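Local coordinates for protein transketolase (Campylobacter jejuni, PDB 3L84) that belongs to the transketolase family of thiamine diphosphate-binding enzymes, built as a dimer of three-domain subunits, at residues G366-T371 with A412-F417; F439-I444 with L497-L502; P455-S460 with E603-S608; R472-V477 with K503-P508. One frame throughout, in Å; residues are numbered along the deposited sequence.

Contact 1 of 4, residues G366-T371 with A412-F417; sequences GPSNKT and ATFFIF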
loop_
_atom_site.group_PDB
_atom_site.type_symbol
_atom_site.label_atom_id
_atom_site.label_comp_id
_atom_site.label_asym_id
_atom_site.label_seq_id
_atom_site.Cartn_x
_atom_site.Cartn_y
_atom_site.Cartn_z
ATOM N N GLY A 366 -12.836 5.703 13.644
ATOM C CA GLY A 366 -12.710 6.302 14.972
ATOM C C GLY A 366 -13.319 5.487 16.115
ATOM O O GLY A 366 -12.674 5.315 17.156
ATOM N N PRO A 367 -14.562 5.014 15.961
ATOM C CA PRO A 367 -15.188 4.311 17.070
ATOM C C PRO A 367 -14.472 3.019 17.427
ATOM O O PRO A 367 -14.512 2.601 18.579
ATOM C CB PRO A 367 -16.610 4.014 16.523
ATOM C CG PRO A 367 -16.854 5.119 15.563
ATOM C CD PRO A 367 -15.536 5.311 14.883
ATOM N N SER A 368 -13.879 2.356 16.447
ATOM C CA SER A 368 -13.138 1.096 16.658
ATOM C C SER A 368 -11.696 1.331 17.068
ATOM O O SER A 368 -11.164 0.558 17.852
ATOM C CB SER A 368 -13.140 0.261 15.390
ATOM O OG SER A 368 -14.450 -0.107 15.018
ATOM N N ASN A 369 -11.045 2.362 16.534
ATOM C CA ASN A 369 -9.654 2.674 16.889
ATOM C C ASN A 369 -9.560 3.417 18.226
ATOM O O ASN A 369 -8.459 3.571 18.745
ATOM C CB ASN A 369 -8.974 3.530 15.832
ATOM C CG ASN A 369 -8.816 2.877 14.462
ATOM O OD1 ASN A 369 -8.761 1.617 14.325
ATOM N ND2 ASN A 369 -8.694 3.686 13.477
ATOM N N LYS A 370 -10.690 3.912 18.734
ATOM C CA LYS A 370 -10.786 4.686 19.977
ATOM C C LYS A 370 -10.002 5.980 19.942
ATOM O O LYS A 370 -9.393 6.416 20.949
ATOM C CB LYS A 370 -10.395 3.837 21.184
ATOM C CG LYS A 370 -11.196 2.553 21.324
ATOM C CD LYS A 370 -12.677 2.801 21.465
ATOM C CE LYS A 370 -13.484 1.500 21.596
ATOM N NZ LYS A 370 -13.739 1.225 23.032
ATOM N N THR A 371 -10.068 6.683 18.811
ATOM C CA THR A 371 -9.294 7.885 18.600
ATOM C C THR A 371 -10.064 9.185 18.777
ATOM O O THR A 371 -9.469 10.255 18.680
ATOM C CB THR A 371 -8.684 7.860 17.159
ATOM O OG1 THR A 371 -9.713 7.515 16.202
ATOM C CG2 THR A 371 -7.596 6.814 17.102
ATOM N N ALA A 412 -4.633 6.985 12.152
ATOM C CA ALA A 412 -5.152 5.765 12.755
ATOM C C ALA A 412 -5.911 4.913 11.779
ATOM O O ALA A 412 -6.716 5.409 10.983
ATOM C CB ALA A 412 -6.023 6.093 13.991
ATOM N N THR A 413 -5.708 3.603 11.890
ATOM C CA THR A 413 -6.515 2.605 11.197
ATOM C C THR A 413 -6.285 1.247 11.860
ATOM O O THR A 413 -5.529 1.133 12.852
ATOM C CB THR A 413 -6.197 2.566 9.668
ATOM O OG1 THR A 413 -7.085 1.647 9.013
ATOM C CG2 THR A 413 -4.736 2.180 9.365
ATOM N N PHE A 414 -6.942 0.226 11.364
ATOM C CA PHE A 414 -6.615 -1.125 11.802
ATOM C C PHE A 414 -5.231 -1.491 11.318
ATOM O O PHE A 414 -4.792 -1.110 10.204
ATOM C CB PHE A 414 -7.573 -2.154 11.176
ATOM C CG PHE A 414 -9.017 -2.106 11.661
ATOM C CD1 PHE A 414 -9.356 -1.710 12.933
ATOM C CD2 PHE A 414 -10.050 -2.521 10.804
ATOM C CE1 PHE A 414 -10.685 -1.697 13.355
ATOM C CE2 PHE A 414 -11.372 -2.512 11.254
ATOM C CZ PHE A 414 -11.670 -2.123 12.514
ATOM N N PHE A 415 -4.526 -2.312 12.091
ATOM C CA PHE A 415 -3.169 -2.705 11.717
ATOM C C PHE A 415 -3.142 -3.408 10.362
ATOM O O PHE A 415 -2.190 -3.240 9.601
ATOM C CB PHE A 415 -2.586 -3.597 12.830
ATOM C CG PHE A 415 -1.088 -3.846 12.771
ATOM C CD1 PHE A 415 -0.199 -2.903 12.268
ATOM C CD2 PHE A 415 -0.575 -5.017 13.312
ATOM C CE1 PHE A 415 1.176 -3.138 12.305
ATOM C CE2 PHE A 415 0.789 -5.235 13.359
ATOM C CZ PHE A 415 1.633 -4.315 12.846
ATOM N N ILE A 416 -4.165 -4.186 9.999
ATOM C CA ILE A 416 -4.110 -4.828 8.702
ATOM C C ILE A 416 -4.085 -3.792 7.567
ATOM O O ILE A 416 -3.443 -4.003 6.523
ATOM C CB ILE A 416 -5.295 -5.799 8.527
ATOM C CG1 ILE A 416 -5.171 -6.591 7.231
ATOM C CG2 ILE A 416 -6.636 -5.101 8.591
ATOM C CD1 ILE A 416 -3.840 -7.366 7.092
ATOM N N PHE A 417 -4.708 -2.638 7.740
ATOM C CA PHE A 417 -4.770 -1.588 6.736
ATOM C C PHE A 417 -3.615 -0.624 6.805
ATOM O O PHE A 417 -3.529 0.311 5.988
ATOM C CB PHE A 417 -6.155 -0.895 6.718
ATOM C CG PHE A 417 -7.258 -1.831 6.554
ATOM C CD1 PHE A 417 -7.123 -2.943 5.701
ATOM C CD2 PHE A 417 -8.413 -1.685 7.289
ATOM C CE1 PHE A 417 -8.151 -3.891 5.556
ATOM C CE2 PHE A 417 -9.447 -2.655 7.144
ATOM C CZ PHE A 417 -9.284 -3.729 6.314
#

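Contact 2 of 4, residues F439-I444 with L497-L502; sequences FTHDSI and LSRQKL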
loop_
_atom_site.group_PDB
_atom_site.type_symbol
_atom_site.label_atom_id
_atom_site.label_comp_id
_atom_site.label_asym_id
_atom_site.label_seq_id
_atom_site.Cartn_x
_atom_site.Cartn_y
_atom_site.Cartn_z
ATOM N N PHE A 439 -2.343 1.829 15.292
ATOM C CA PHE A 439 -2.811 0.627 14.608
ATOM C C PHE A 439 -3.478 -0.289 15.614
ATOM O O PHE A 439 -2.783 -0.988 16.346
ATOM C CB PHE A 439 -1.651 -0.095 13.938
ATOM C CG PHE A 439 -0.921 0.678 12.856
ATOM C CD1 PHE A 439 -1.586 1.416 11.901
ATOM C CD2 PHE A 439 0.446 0.601 12.767
ATOM C CE1 PHE A 439 -0.881 2.065 10.891
ATOM C CE2 PHE A 439 1.149 1.247 11.766
ATOM C CZ PHE A 439 0.494 1.981 10.847
ATOM N N THR A 440 -4.799 -0.369 15.601
ATOM C CA THR A 440 -5.512 -1.227 16.517
ATOM C C THR A 440 -5.856 -2.540 15.835
ATOM O O THR A 440 -5.548 -2.761 14.645
ATOM C CB THR A 440 -6.767 -0.564 17.097
ATOM O OG1 THR A 440 -7.803 -0.509 16.108
ATOM C CG2 THR A 440 -6.462 0.839 17.611
ATOM N N HIS A 441 -6.422 -3.469 16.570
ATOM C CA HIS A 441 -6.879 -4.744 16.018
ATOM C C HIS A 441 -5.679 -5.510 15.497
ATOM O O HIS A 441 -5.599 -5.943 14.355
ATOM C CB HIS A 441 -7.958 -4.514 14.970
ATOM C CG HIS A 441 -9.239 -3.999 15.542
ATOM N ND1 HIS A 441 -9.320 -2.812 16.240
ATOM C CD2 HIS A 441 -10.486 -4.520 15.526
ATOM C CE1 HIS A 441 -10.573 -2.628 16.632
ATOM N NE2 HIS A 441 -11.293 -3.664 16.234
ATOM N N ASP A 442 -4.736 -5.758 16.391
ATOM C CA ASP A 442 -3.377 -6.172 15.978
ATOM C C ASP A 442 -3.143 -7.627 15.659
ATOM O O ASP A 442 -2.032 -7.944 15.260
ATOM C CB ASP A 442 -2.358 -5.775 17.056
ATOM C CG ASP A 442 -2.441 -6.605 18.326
ATOM O OD1 ASP A 442 -3.546 -6.960 18.742
ATOM O OD2 ASP A 442 -1.368 -6.810 18.948
ATOM N N SER A 443 -4.124 -8.501 15.795
ATOM C CA SER A 443 -3.837 -9.918 15.673
ATOM C C SER A 443 -5.086 -10.718 15.354
ATOM O O SER A 443 -6.175 -10.185 15.176
ATOM C CB SER A 443 -3.209 -10.459 16.963
ATOM O OG SER A 443 -4.222 -10.637 17.943
ATOM N N ILE A 444 -4.921 -12.036 15.318
ATOM C CA ILE A 444 -6.038 -12.996 15.237
ATOM C C ILE A 444 -7.060 -12.788 16.344
ATOM O O ILE A 444 -8.178 -13.282 16.211
ATOM C CB ILE A 444 -5.537 -14.464 15.288
ATOM C CG1 ILE A 444 -4.522 -14.720 16.429
ATOM C CG2 ILE A 444 -4.908 -14.845 13.948
ATOM C CD1 ILE A 444 -4.349 -16.227 16.799
ATOM N N LEU A 497 -1.850 -2.111 18.813
ATOM C CA LEU A 497 -2.764 -2.115 19.938
ATOM C C LEU A 497 -3.843 -3.196 19.775
ATOM O O LEU A 497 -4.297 -3.481 18.663
ATOM C CB LEU A 497 -3.408 -0.735 20.050
ATOM C CG LEU A 497 -2.404 0.419 20.182
ATOM C CD1 LEU A 497 -3.085 1.733 19.853
ATOM C CD2 LEU A 497 -1.709 0.420 21.517
ATOM N N SER A 498 -4.298 -3.762 20.900
ATOM C CA SER A 498 -5.266 -4.844 20.876
ATOM C C SER A 498 -6.699 -4.391 20.826
ATOM O O SER A 498 -7.048 -3.322 21.376
ATOM C CB SER A 498 -5.081 -5.751 22.094
ATOM O OG SER A 498 -5.523 -5.111 23.289
ATOM N N ARG A 499 -7.538 -5.189 20.160
ATOM C CA ARG A 499 -8.999 -5.060 20.232
ATOM C C ARG A 499 -9.470 -5.511 21.613
ATOM O O ARG A 499 -10.370 -4.944 22.220
ATOM C CB ARG A 499 -9.648 -5.942 19.135
ATOM C CG ARG A 499 -11.135 -5.772 19.037
ATOM C CD ARG A 499 -11.817 -6.820 18.183
ATOM N NE ARG A 499 -13.240 -6.447 18.065
ATOM C CZ ARG A 499 -14.258 -7.283 17.887
ATOM N NH1 ARG A 499 -15.497 -6.789 17.807
ATOM N NH2 ARG A 499 -14.069 -8.602 17.806
ATOM N N GLN A 500 -8.940 -6.656 22.040
ATOM C CA GLN A 500 -9.423 -7.404 23.186
ATOM C C GLN A 500 -8.709 -6.999 24.480
ATOM O O GLN A 500 -7.586 -6.500 24.471
ATOM C CB GLN A 500 -9.268 -8.922 22.978
ATOM C CG GLN A 500 -7.832 -9.487 23.145
ATOM C CD GLN A 500 -6.921 -9.310 21.955
ATOM O OE1 GLN A 500 -7.215 -8.517 21.038
ATOM N NE2 GLN A 500 -5.763 -9.963 22.002
ATOM N N LYS A 501 -9.356 -7.257 25.619
ATOM C CA LYS A 501 -8.804 -6.927 26.905
ATOM C C LYS A 501 -7.535 -7.734 27.196
ATOM O O LYS A 501 -7.512 -8.972 27.016
ATOM C CB LYS A 501 -9.841 -7.243 27.995
ATOM C CG LYS A 501 -9.432 -6.746 29.374
ATOM C CD LYS A 501 -10.493 -7.008 30.459
ATOM C CE LYS A 501 -11.698 -6.165 30.254
ATOM N NZ LYS A 501 -12.542 -6.126 31.501
ATOM N N LEU A 502 -6.524 -7.036 27.711
ATOM C CA LEU A 502 -5.271 -7.630 28.190
ATOM C C LEU A 502 -5.120 -7.464 29.694
ATOM O O LEU A 502 -5.667 -6.539 30.301
ATOM C CB LEU A 502 -4.063 -6.967 27.510
ATOM C CG LEU A 502 -4.121 -6.868 25.975
ATOM C CD1 LEU A 502 -2.799 -6.333 25.436
ATOM C CD2 LEU A 502 -4.510 -8.188 25.325
HETATM O O HOH W 1 -14.089 -3.655 16.835
HETATM O O HOH W 2 -3.650 -9.293 20.143
HETATM O O HOH W 3 -6.347 -7.389 18.648
#

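Contact 3 of 4, residues P455-S460 with E603-S608; sequences PIEQLS and ESFGES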
loop_
_atom_site.group_PDB
_atom_site.type_symbol
_atom_site.label_atom_id
_atom_site.label_comp_id
_atom_site.label_asym_id
_atom_site.label_seq_id
_atom_site.Cartn_x
_atom_site.Cartn_y
_atom_site.Cartn_z
ATOM N N PRO A 455 -4.019 -9.353 11.188
ATOM C CA PRO A 455 -2.620 -9.185 10.873
ATOM C C PRO A 455 -1.786 -10.429 11.146
ATOM O O PRO A 455 -2.101 -11.221 12.040
ATOM C CB PRO A 455 -2.182 -8.054 11.809
ATOM C CG PRO A 455 -3.415 -7.312 12.087
ATOM C CD PRO A 455 -4.489 -8.354 12.163
ATOM N N ILE A 456 -0.782 -10.639 10.303
ATOM C CA ILE A 456 0.176 -11.746 10.465
ATOM C C ILE A 456 1.591 -11.232 10.229
ATOM O O ILE A 456 2.483 -11.430 11.073
ATOM C CB ILE A 456 -0.133 -12.936 9.489
ATOM C CG1 ILE A 456 -1.522 -13.524 9.716
ATOM C CG2 ILE A 456 0.963 -14.006 9.582
ATOM C CD1 ILE A 456 -1.718 -14.306 11.015
ATOM N N GLU A 457 1.807 -10.568 9.105
ATOM C CA GLU A 457 3.134 -10.158 8.626
ATOM C C GLU A 457 3.475 -8.681 8.867
ATOM O O GLU A 457 4.599 -8.249 8.587
ATOM C CB GLU A 457 3.295 -10.471 7.131
ATOM C CG GLU A 457 2.450 -9.667 6.168
ATOM C CD GLU A 457 1.021 -10.166 5.924
ATOM O OE1 GLU A 457 0.341 -10.691 6.855
ATOM O OE2 GLU A 457 0.504 -9.967 4.793
ATOM N N GLN A 458 2.519 -7.907 9.376
ATOM C CA GLN A 458 2.716 -6.467 9.460
ATOM C C GLN A 458 3.728 -6.049 10.502
ATOM O O GLN A 458 4.413 -5.038 10.316
ATOM C CB GLN A 458 1.373 -5.769 9.657
ATOM C CG GLN A 458 0.449 -5.853 8.439
ATOM C CD GLN A 458 -0.135 -7.237 8.208
ATOM O OE1 GLN A 458 -0.410 -7.964 9.157
ATOM N NE2 GLN A 458 -0.375 -7.597 6.955
ATOM N N LEU A 459 3.809 -6.753 11.621
ATOM C CA LEU A 459 4.823 -6.449 12.619
ATOM C C LEU A 459 6.205 -6.585 11.994
ATOM O O LEU A 459 7.093 -5.743 12.217
ATOM C CB LEU A 459 4.625 -7.379 13.807
ATOM C CG LEU A 459 5.195 -7.076 15.155
ATOM C CD1 LEU A 459 4.779 -5.665 15.632
ATOM C CD2 LEU A 459 4.679 -8.115 16.139
ATOM N N SER A 460 6.440 -7.606 11.188
ATOM C CA SER A 460 7.732 -7.781 10.514
ATOM C C SER A 460 8.047 -6.594 9.607
ATOM O O SER A 460 9.169 -6.117 9.557
ATOM C CB SER A 460 7.795 -9.051 9.693
ATOM O OG SER A 460 7.770 -10.215 10.483
ATOM N N GLU A 603 2.291 -19.066 11.289
ATOM C CA GLU A 603 2.940 -19.172 9.959
ATOM C C GLU A 603 1.943 -19.104 8.818
ATOM O O GLU A 603 2.360 -19.022 7.650
ATOM C CB GLU A 603 3.766 -20.439 9.891
ATOM C CG GLU A 603 4.949 -20.406 10.820
ATOM C CD GLU A 603 5.791 -21.648 10.688
ATOM O OE1 GLU A 603 6.809 -21.602 9.952
ATOM O OE2 GLU A 603 5.409 -22.692 11.287
ATOM N N SER A 604 0.660 -19.186 9.101
ATOM C CA SER A 604 -0.407 -19.184 8.112
ATOM C C SER A 604 -1.217 -17.908 8.247
ATOM O O SER A 604 -1.003 -17.120 9.154
ATOM C CB SER A 604 -1.306 -20.417 8.321
ATOM O OG SER A 604 -2.057 -20.295 9.499
ATOM N N PHE A 605 -2.209 -17.740 7.385
ATOM C CA PHE A 605 -3.264 -16.777 7.627
ATOM C C PHE A 605 -4.196 -17.255 8.742
ATOM O O PHE A 605 -4.127 -18.426 9.173
ATOM C CB PHE A 605 -4.032 -16.412 6.375
ATOM C CG PHE A 605 -3.197 -15.675 5.359
ATOM C CD1 PHE A 605 -2.781 -14.374 5.608
ATOM C CD2 PHE A 605 -2.847 -16.249 4.149
ATOM C CE1 PHE A 605 -2.028 -13.659 4.680
ATOM C CE2 PHE A 605 -2.076 -15.559 3.223
ATOM C CZ PHE A 605 -1.665 -14.249 3.495
ATOM N N GLY A 606 -5.020 -16.367 9.235
ATOM C CA GLY A 606 -5.917 -16.669 10.336
ATOM C C GLY A 606 -7.194 -17.394 9.967
ATOM O O GLY A 606 -7.249 -18.121 8.978
ATOM N N GLU A 607 -8.197 -17.269 10.838
ATOM C CA GLU A 607 -9.470 -17.962 10.701
ATOM C C GLU A 607 -10.584 -17.066 11.214
ATOM O O GLU A 607 -10.424 -16.369 12.177
ATOM C CB GLU A 607 -9.452 -19.245 11.535
ATOM C CG GLU A 607 -8.543 -20.351 11.022
ATOM C CD GLU A 607 -9.035 -21.027 9.777
ATOM O OE1 GLU A 607 -10.182 -20.806 9.318
ATOM O OE2 GLU A 607 -8.207 -21.811 9.226
ATOM N N SER A 608 -11.759 -17.146 10.600
ATOM C CA SER A 608 -12.955 -16.510 11.122
ATOM C C SER A 608 -13.553 -17.340 12.243
ATOM O O SER A 608 -14.033 -18.441 12.017
ATOM C CB SER A 608 -13.956 -16.308 9.957
ATOM O OG SER A 608 -15.180 -15.797 10.424
#

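Contact 4 of 4, residues R472-V477 with K503-P508; sequences RPADGV and KALNEP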
loop_
_atom_site.group_PDB
_atom_site.type_symbol
_atom_site.label_atom_id
_atom_site.label_comp_id
_atom_site.label_asym_id
_atom_site.label_seq_id
_atom_site.Cartn_x
_atom_site.Cartn_y
_atom_site.Cartn_z
ATOM N N ARG A 472 4.488 -2.322 20.839
ATOM C CA ARG A 472 3.360 -3.254 20.996
ATOM C C ARG A 472 3.163 -3.470 22.507
ATOM O O ARG A 472 3.610 -4.470 23.075
ATOM C CB ARG A 472 3.585 -4.528 20.229
ATOM C CG ARG A 472 2.446 -5.471 20.227
ATOM C CD ARG A 472 2.594 -6.618 19.202
ATOM N NE ARG A 472 1.409 -7.494 19.182
ATOM C CZ ARG A 472 1.318 -8.717 19.674
ATOM N NH1 ARG A 472 2.348 -9.362 20.173
ATOM N NH2 ARG A 472 0.151 -9.320 19.583
ATOM N N PRO A 473 2.495 -2.523 23.179
ATOM C CA PRO A 473 2.445 -2.553 24.640
ATOM C C PRO A 473 1.570 -3.682 25.151
ATOM O O PRO A 473 0.544 -4.016 24.550
ATOM C CB PRO A 473 1.850 -1.192 25.003
ATOM C CG PRO A 473 1.090 -0.793 23.806
ATOM C CD PRO A 473 1.902 -1.281 22.631
ATOM N N ALA A 474 1.978 -4.286 26.264
ATOM C CA ALA A 474 1.218 -5.347 26.881
ATOM C C ALA A 474 0.166 -4.834 27.844
ATOM O O ALA A 474 -0.770 -5.586 28.182
ATOM C CB ALA A 474 2.142 -6.293 27.602
ATOM N N ASP A 475 0.237 -3.582 28.244
ATOM C CA ASP A 475 -0.754 -3.020 29.188
ATOM C C ASP A 475 -0.714 -1.519 29.077
ATOM O O ASP A 475 0.063 -0.969 28.298
ATOM C CB ASP A 475 -0.561 -3.540 30.643
ATOM C CG ASP A 475 0.647 -2.996 31.363
ATOM O OD1 ASP A 475 1.394 -2.152 30.828
ATOM O OD2 ASP A 475 0.816 -3.388 32.557
ATOM N N GLY A 476 -1.535 -0.834 29.857
ATOM C CA GLY A 476 -1.593 0.598 29.810
ATOM C C GLY A 476 -0.351 1.303 30.255
ATOM O O GLY A 476 -0.031 2.370 29.736
ATOM N N VAL A 477 0.319 0.749 31.245
ATOM C CA VAL A 477 1.535 1.347 31.748
ATOM C C VAL A 477 2.608 1.334 30.634
ATOM O O VAL A 477 3.273 2.348 30.362
ATOM C CB VAL A 477 2.022 0.644 33.005
ATOM C CG1 VAL A 477 3.408 1.091 33.422
ATOM C CG2 VAL A 477 0.998 0.863 34.153
ATOM N N LYS A 503 -4.281 -8.295 30.283
ATOM C CA LYS A 503 -4.085 -8.288 31.718
ATOM C C LYS A 503 -2.988 -7.339 32.110
ATOM O O LYS A 503 -1.900 -7.329 31.577
ATOM C CB LYS A 503 -3.735 -9.684 32.213
ATOM C CG LYS A 503 -4.794 -10.736 31.939
ATOM C CD LYS A 503 -6.024 -10.669 32.866
ATOM C CE LYS A 503 -5.689 -10.584 34.353
ATOM N NZ LYS A 503 -6.905 -10.713 35.265
ATOM N N ALA A 504 -3.261 -6.543 33.115
ATOM C CA ALA A 504 -2.241 -5.651 33.631
ATOM C C ALA A 504 -1.042 -6.439 34.161
ATOM O O ALA A 504 -1.194 -7.490 34.803
ATOM C CB ALA A 504 -2.842 -4.795 34.753
ATOM N N LEU A 505 0.162 -5.932 33.917
ATOM C CA LEU A 505 1.395 -6.546 34.365
ATOM C C LEU A 505 1.793 -6.093 35.750
ATOM O O LEU A 505 1.370 -5.058 36.258
ATOM C CB LEU A 505 2.556 -6.187 33.412
ATOM C CG LEU A 505 2.368 -6.518 31.944
ATOM C CD1 LEU A 505 3.623 -6.116 31.154
ATOM C CD2 LEU A 505 2.047 -7.999 31.751
ATOM N N ASN A 506 2.631 -6.907 36.370
ATOM C CA ASN A 506 3.333 -6.477 37.545
ATOM C C ASN A 506 4.513 -5.582 37.153
ATOM O O ASN A 506 4.871 -5.479 35.981
ATOM C CB ASN A 506 3.726 -7.696 38.396
ATOM C CG ASN A 506 2.490 -8.425 38.943
ATOM O OD1 ASN A 506 1.709 -7.856 39.713
ATOM N ND2 ASN A 506 2.274 -9.670 38.494
ATOM N N GLU A 507 5.138 -4.952 38.134
ATOM C CA GLU A 507 6.177 -3.971 37.846
ATOM C C GLU A 507 7.460 -4.626 37.301
ATOM O O GLU A 507 7.735 -5.782 37.584
ATOM C CB GLU A 507 6.465 -3.105 39.079
ATOM C CG GLU A 507 5.305 -2.114 39.389
ATOM C CD GLU A 507 5.694 -0.922 40.258
ATOM O OE1 GLU A 507 5.124 0.196 40.051
ATOM O OE2 GLU A 507 6.557 -1.098 41.149
ATOM N N PRO A 508 8.251 -3.878 36.513
ATOM C CA PRO A 508 9.513 -4.425 36.028
ATOM C C PRO A 508 10.432 -4.887 37.174
ATOM O O PRO A 508 10.497 -4.244 38.237
ATOM C CB PRO A 508 10.144 -3.245 35.294
ATOM C CG PRO A 508 8.999 -2.370 34.939
ATOM C CD PRO A 508 8.039 -2.493 36.043
HETATM O O HOH W 4 -0.806 -8.045 29.249
HETATM O O HOH W 5 0.012 -2.775 35.516
#

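Contact 1 of 4, residues G366-T371 with A412-F417
N369 and S368, on the short helix 366-369, lie against the C-terminal end of strand 408-414 in the six-stranded parallel sheet of the pyrimidine-binding domain, a fold of the thiamine diphosphate-binding clan. No hydrogen bond joins the two segments; the contact is van der Waals packing around a buried amide. The amide of N369 lies along the strand backbone: its ND2 comes to 3.3 Å from T413 CA, while its OD1 is turned toward the F414 ring, 3.7 Å from CD1. CG of N369 lies anti to its own carbonyl carbon (chi1 -64°), which sends the amide toward the strand. OD1 is held by the hydroxyl of T440 on the adjoining strand 436-440, which also ties the helix to that strand. Carbon packing on the F414 ring comes from S368, whose CB approaches obliquely, 3.7 Å from CE1; the H441 ring meets F414 as well. K370, the first residue to leave helical geometry, has positive phi, and T371 follows it. At this end of the segment, the methyl CG2 of T371 rests 3.6 Å from CB of A412.

Contact 2 of 4, residues F439-I444 with L497-L502
R499 lays its aliphatic chain over the ring of H441 where two loops leave neighbouring parallel strands, 436-440 and 493-496, at their C-terminal ends in the pyrimidine-binding domain. Its CG stands anti to the backbone N (chi1 -174°), and the chain runs extended to NE. Along it, CB is 4.0 Å from H441 CD2; CG makes a CH-pi contact over one ring face, 3.9 Å from the centroid and displaced toward the NE2 side; CD is 3.7 Å from H441 NE2. At NE the chain turns polar, giving its hydrogen to water 1, which also bonds H441 NE2 in the plane of the ring. The guanidinium and ring planes lie 31° apart. On the ring's other nitrogen, ND1 donates to T440 OG1, so both nitrogens have partners and the ring's rotation is fixed. The sheet pairing continues through L497 N to F439 O, and D442 N adds a weak bond to L497 O. D442 is held at both carboxylate oxygens: OD2 by a salt bridge with R472, OD1 by two waters. Water 2 also bonds S443 OG, itself bonded to G445 N, and accepts from Q500 NE2; water 3 accepts from R499 N and donates to Q500 OE1, 2.8 Å away.

Contact 3 of 4, residues P455-S460 with E603-S608
I456 pushes its longer branch against the backbone of S604 and F605. CG1 lies anti to the carbonyl carbon (chi1 -60°), and the next torsion (chi2 -70°) folds CD1 back, bringing this methyl to 3.4 Å from S604 O. The other branch, CG2, is anti to the backbone N and reaches the same oxygen at 3.7 Å, so CG1, CG2 and CD1 all press on one carbonyl oxygen that has no polar partner in the model. CG1 also meets the F605 ring obliquely, 4.4 Å from CD1. The contact joins two domains: the loop leading into helix 458-464 of the pyrimidine-binding domain, and the loop between strand 598-600 and helix 611-617 of the C-terminal domain. The second subunit closes in on it, with its L430 packing on F605. E457 curls so that OE1 passes 4.4 Å from F605 CE1, while OE2 forms salt bridges to K422 and R426 of the second subunit. The main chain of I456 is braced locally: its N donates to Q458 OE1 at 2.9 Å, in the plane of that amide carbonyl. Across the contact, S604 OG donates to F605 O in its own segment, 2.8 Å away.

Contact 4 of 4, residues R472-V477 with K503-P508
A side-chain-to-backbone hydrogen bond, flanked by two water bridges and a small apolar patch, joins the start of helix 476-488 to the extended chain 503-508, which runs on from the pyrimidine-binding domain toward strand 518-521 of the C-terminal domain. The contact is partly buried, and K503 is exposed. D475 OD2 accepts from L505 N at 3.0 Å; the bond is nearly straight (165° at the hydrogen), and the donor comes to the anti side of the carboxylate, 20° out of its plane. D475 CG lies between its backbone N and carbonyl carbon (chi1 72°), which carries the carboxylate back over the start of the helix; its two oxygens have different partners. D475 is the N-cap of the helix: OD1 accepts from E478 N, while OD2 faces the neighbouring chain. One carboxylate thus caps the helix and holds the linker beside it, and the helix N-terminus would be expected to stabilise its negative charge. Water 5 adds to the grip, donating to both D475 OD2 and L505 O, and water 4 spans A474 O and K503 O at 2.7 Å from each. L505 also crosses the D475 carboxylate, CB 3.4 Å from OD2, and carries CD1 on to 3.9 Å from A474 CB. V537 of helix 537-549 packs on both A474 and L505, and Y518 and L520 of strand 518-521 also touch L505.

How the contacts relate
Contacts 1, 2 and 3 are largely buried, whereas contact 4 is only partly so. Contacts 1 and 2 share the parallel sheet: F415 N, just past strand 408-414, probably bonds T440 O of strand 436-440. Contact 1 packs without cross-segment hydrogen bonds; contact 2 adds backbone pairing and ordered water. Contact 3 is likewise bondless across its segments, but it joins two domains and, like contact 1, touches the second subunit. P455 packs against the backbone of H441 and D442, linking contacts 2 and 3. Contact 4, about 14 Å from contact 2 between centres, meets it through D442 and R472; nearer the surface, it is the one whose direct hydrogen bond comes from a side chain.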